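Local coordinates for protein glucosamine-6-phosphate deaminase (Thermotoga maritima, PDB 1J5X) that is a SIS-domain protein built from two alpha/beta halves, each around a parallel sheet, at residues Arg311-Pro314 with Ala315-Leu318; Ala84-Ala87 with Gly88-Ala91. All blocks are in the same frame, centred on the assembly; numbering follows the deposited sequence.

Contact 1. Residues Arg311-Pro314 with Ala315-Leu318; sequences RTVP and AQIL
Thr312, Val313 and Pro314 each lend a carbonyl to the residue four places on, in a buried turn at helix 313-326. Three backbone bonds do the work. Gln316 N reaches Thr312 O at 3.0 Å and Ile317 N reaches Val313 O at 3.0 Å. Leu318 N meets Pro314 O at 2.8 Å. Pro314 itself has no N-H to offer. A water extends the pattern backward: it donates to Arg311 O at 2.6 Å and accepts from Ala315 N at 3.0 Å, bridging the same four-residue spacing.

Among the polar side chains, those of Thr312 and Gln316 meet at a slant. With CG beside its own backbone N (chi1 -67°) and the chain extended beyond, Gln316 reaches back over Thr312, laying CG 3.3 Å from Thr312 O and bringing NE2 to 3.1 Å from Thr312 OG1. Its amide oxygen is taken by Gln23 NE2, a bond that helps fix the rotation of the amide.

Between the two segments, the apolar side-chain contact is that of Val313 CG1 with Ile317 CD1, at 3.8 Å, where the two branched chains pass obliquely.

Other helices close round this turn: 222-238 touches Thr312 and Ala315, 162-179 meets Thr312 and Gln316, and 184-205 packs on Pro314 and Ile317. Arg311 turns away, its guanidinium bonded to Gln267 and to the carbonyl of Val293, at strands 262-267 and 289-293.

Contact 2. Residues Ala84-Ala87 with Gly88-Ala91; sequences AIPA and GEVA
A strand-to-helix junction at the edge of the SIS-domain sheet brings Ile85 and Pro86, at the end of strand 81-86, against the short helix 87-91. Ile85 CG2 presses on Val90 CG2 at 3.5 Å, the two side chains crossing at about a right angle. That methyl stands anti to the backbone N of Ile85, which turns it to the helix, where it also meets Glu89 CB at 3.9 Å. Val90 sends CG2 rather than CG1 into this contact.

Such a turn from a parallel strand straight into a helix suits the alpha/beta sandwich of the SIS domain, in which 81-86 is an outermost strand of its five-stranded parallel sheet within this chain. Backbone bonds tighten the corner. Glu89 N makes a weak bond to Pro86 O, at 3.1 Å and 135°. Ala87 O is shared: Ala91 N binds it at 2.8 Å and 171°, and Val90 N adds a weak bond at 3.1 Å. The carboxylate of Glu89, an exposed residue, slants across Pro86, with OE1 3.8 Å from the ring carbon CD. Val90 also rests on Ala119 and Leu123 of helix 114-125, while Ile95 touches Ile85, Glu89 and Val90.

How the contacts relate
Both are local contacts within one continuous run of chain that includes helix, but their settings differ. Contact 1 is wholly buried, its centre about 10 Å from that of the chain, among helices and loops; contact 2 has its centre about 17 Å from the chain's centre and is partly open. They share no elements: their centres stand about 26 Å apart on opposite sides of the chain's centre, with about 15 Å between nearest atoms. In 311-318 three regular backbone bonds, a bridging water and a glutamine amide supply the polar chemistry. In 84-91 two of three backbone bonds are weak, and the side-chain contact is largely apolar, flanked by an exposed carboxylate.

Contact 1. Residues Arg311-Pro314 with Ala315-Leu318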
loop_
_atom_site.group_PDB
_atom_site.type_symbol
_atom_site.label_atom_id
_atom_site.label_comp_id
_atom_site.label_asym_id
_atom_site.label_seq_id
_atom_site.Cartn_x
_atom_site.Cartn_y
_atom_site.Cartn_z
ATOM N N ARG A 311 -6.536 -2.333 3.684
ATOM C CA ARG A 311 -5.747 -2.636 4.862
ATOM C C ARG A 311 -4.632 -1.725 5.337
ATOM O O ARG A 311 -4.017 -2.031 6.359
ATOM C CB ARG A 311 -5.259 -4.095 4.845
ATOM C CG ARG A 311 -6.444 -5.131 5.162
ATOM C CD ARG A 311 -6.006 -6.542 4.759
ATOM N NE ARG A 311 -6.937 -7.600 5.224
ATOM C CZ ARG A 311 -6.770 -8.280 6.354
ATOM N NH1 ARG A 311 -5.717 -8.024 7.153
ATOM N NH2 ARG A 311 -7.659 -9.260 6.682
ATOM N N THR A 312 -4.346 -0.677 4.590
ATOM C CA THR A 312 -3.356 0.304 5.119
ATOM C C THR A 312 -4.101 1.395 5.928
ATOM O O THR A 312 -3.489 2.212 6.605
ATOM C CB THR A 312 -2.478 0.991 4.026
ATOM O OG1 THR A 312 -3.257 1.788 3.145
ATOM C CG2 THR A 312 -1.716 -0.084 3.221
ATOM N N VAL A 313 -5.414 1.395 5.890
ATOM C CA VAL A 313 -6.172 2.416 6.634
ATOM C C VAL A 313 -5.848 2.407 8.145
ATOM O O VAL A 313 -5.609 3.467 8.743
ATOM C CB VAL A 313 -7.694 2.227 6.400
ATOM C CG1 VAL A 313 -8.514 3.124 7.351
ATOM C CG2 VAL A 313 -8.036 2.585 4.984
ATOM N N PRO A 314 -5.851 1.248 8.786
ATOM C CA PRO A 314 -5.528 1.255 10.211
ATOM C C PRO A 314 -4.155 1.933 10.487
ATOM O O PRO A 314 -4.013 2.713 11.406
ATOM C CB PRO A 314 -5.495 -0.214 10.559
ATOM C CG PRO A 314 -6.587 -0.797 9.650
ATOM C CD PRO A 314 -6.272 -0.115 8.333
ATOM N N ALA A 315 -3.137 1.595 9.680
ATOM C CA ALA A 315 -1.812 2.202 9.902
ATOM C C ALA A 315 -1.785 3.703 9.587
ATOM O O ALA A 315 -1.055 4.448 10.249
ATOM C CB ALA A 315 -0.716 1.426 9.045
ATOM N N GLN A 316 -2.573 4.168 8.619
ATOM C CA GLN A 316 -2.634 5.618 8.332
ATOM C C GLN A 316 -3.251 6.326 9.565
ATOM O O GLN A 316 -2.864 7.419 9.903
ATOM C CB GLN A 316 -3.558 5.909 7.181
ATOM C CG GLN A 316 -3.112 5.391 5.809
ATOM C CD GLN A 316 -4.228 5.537 4.781
ATOM O OE1 GLN A 316 -4.937 6.498 4.799
ATOM N NE2 GLN A 316 -4.372 4.575 3.872
ATOM N N ILE A 317 -4.261 5.694 10.176
ATOM C CA ILE A 317 -4.898 6.256 11.369
ATOM C C ILE A 317 -3.924 6.195 12.557
ATOM O O ILE A 317 -3.859 7.136 13.360
ATOM C CB ILE A 317 -6.260 5.497 11.681
ATOM C CG1 ILE A 317 -7.271 5.835 10.602
ATOM C CG2 ILE A 317 -6.782 5.832 13.107
ATOM C CD1 ILE A 317 -8.613 4.988 10.696
ATOM N N LEU A 318 -3.165 5.114 12.667
ATOM C CA LEU A 318 -2.180 5.006 13.727
ATOM C C LEU A 318 -1.168 6.138 13.527
ATOM O O LEU A 318 -0.839 6.869 14.478
ATOM C CB LEU A 318 -1.448 3.668 13.656
ATOM C CG LEU A 318 -0.298 3.518 14.670
ATOM C CD1 LEU A 318 -0.815 3.546 16.164
ATOM C CD2 LEU A 318 0.352 2.183 14.419
HETATM O O HOH W 1 -2.609 -1.018 8.242
#

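Contact 2. Residues Ala84-Ala87 with Gly88-Ala91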
loop_
_atom_site.group_PDB
_atom_site.type_symbol
_atom_site.label_atom_id
_atom_site.label_comp_id
_atom_site.label_asym_id
_atom_site.label_seq_id
_atom_site.Cartn_x
_atom_site.Cartn_y
_atom_site.Cartn_z
ATOM N N ALA A 84 8.372 -6.569 -9.069
ATOM C CA ALA A 84 8.154 -5.183 -8.553
ATOM C C ALA A 84 9.619 -4.715 -8.384
ATOM O O ALA A 84 10.473 -5.454 -7.802
ATOM C CB ALA A 84 7.459 -5.229 -7.209
ATOM N N ILE A 85 9.928 -3.508 -8.886
ATOM C CA ILE A 85 11.314 -3.011 -8.829
ATOM C C ILE A 85 11.330 -1.532 -8.443
ATOM O O ILE A 85 10.536 -0.740 -8.994
ATOM C CB ILE A 85 11.983 -3.074 -10.253
ATOM C CG1 ILE A 85 11.746 -4.482 -10.874
ATOM C CG2 ILE A 85 13.516 -2.717 -10.176
ATOM C CD1 ILE A 85 12.043 -4.612 -12.390
ATOM N N PRO A 86 12.218 -1.167 -7.506
ATOM C CA PRO A 86 12.290 0.263 -7.136
ATOM C C PRO A 86 12.738 0.973 -8.422
ATOM O O PRO A 86 13.640 0.482 -9.096
ATOM C CB PRO A 86 13.383 0.313 -6.060
ATOM C CG PRO A 86 13.286 -1.073 -5.403
ATOM C CD PRO A 86 13.052 -2.001 -6.600
ATOM N N ALA A 87 12.160 2.136 -8.755
ATOM C CA ALA A 87 12.510 2.730 -10.038
ATOM C C ALA A 87 13.960 3.094 -10.236
ATOM O O ALA A 87 14.404 3.081 -11.388
ATOM C CB ALA A 87 11.627 3.960 -10.393
ATOM N N GLY A 88 14.652 3.452 -9.162
ATOM C CA GLY A 88 16.066 3.789 -9.276
ATOM C C GLY A 88 16.896 2.635 -9.848
ATOM O O GLY A 88 17.841 2.851 -10.591
ATOM N N GLU A 89 16.559 1.390 -9.495
ATOM C CA GLU A 89 17.310 0.252 -10.025
ATOM C C GLU A 89 17.121 0.104 -11.544
ATOM O O GLU A 89 18.029 -0.349 -12.253
ATOM C CB GLU A 89 16.906 -1.043 -9.276
ATOM C CG GLU A 89 17.229 -0.873 -7.747
ATOM C CD GLU A 89 17.054 -2.169 -6.969
ATOM O OE1 GLU A 89 16.505 -3.157 -7.553
ATOM O OE2 GLU A 89 17.442 -2.166 -5.788
ATOM N N VAL A 90 15.946 0.466 -12.042
ATOM C CA VAL A 90 15.695 0.379 -13.461
ATOM C C VAL A 90 16.387 1.578 -14.136
ATOM O O VAL A 90 17.052 1.432 -15.163
ATOM C CB VAL A 90 14.169 0.446 -13.781
ATOM C CG1 VAL A 90 13.938 0.407 -15.302
ATOM C CG2 VAL A 90 13.399 -0.796 -13.113
ATOM N N ALA A 91 16.149 2.747 -13.564
ATOM C CA ALA A 91 16.716 3.990 -14.132
ATOM C C ALA A 91 18.209 3.898 -14.341
ATOM O O ALA A 91 18.728 4.405 -15.359
ATOM C CB ALA A 91 16.407 5.192 -13.186
#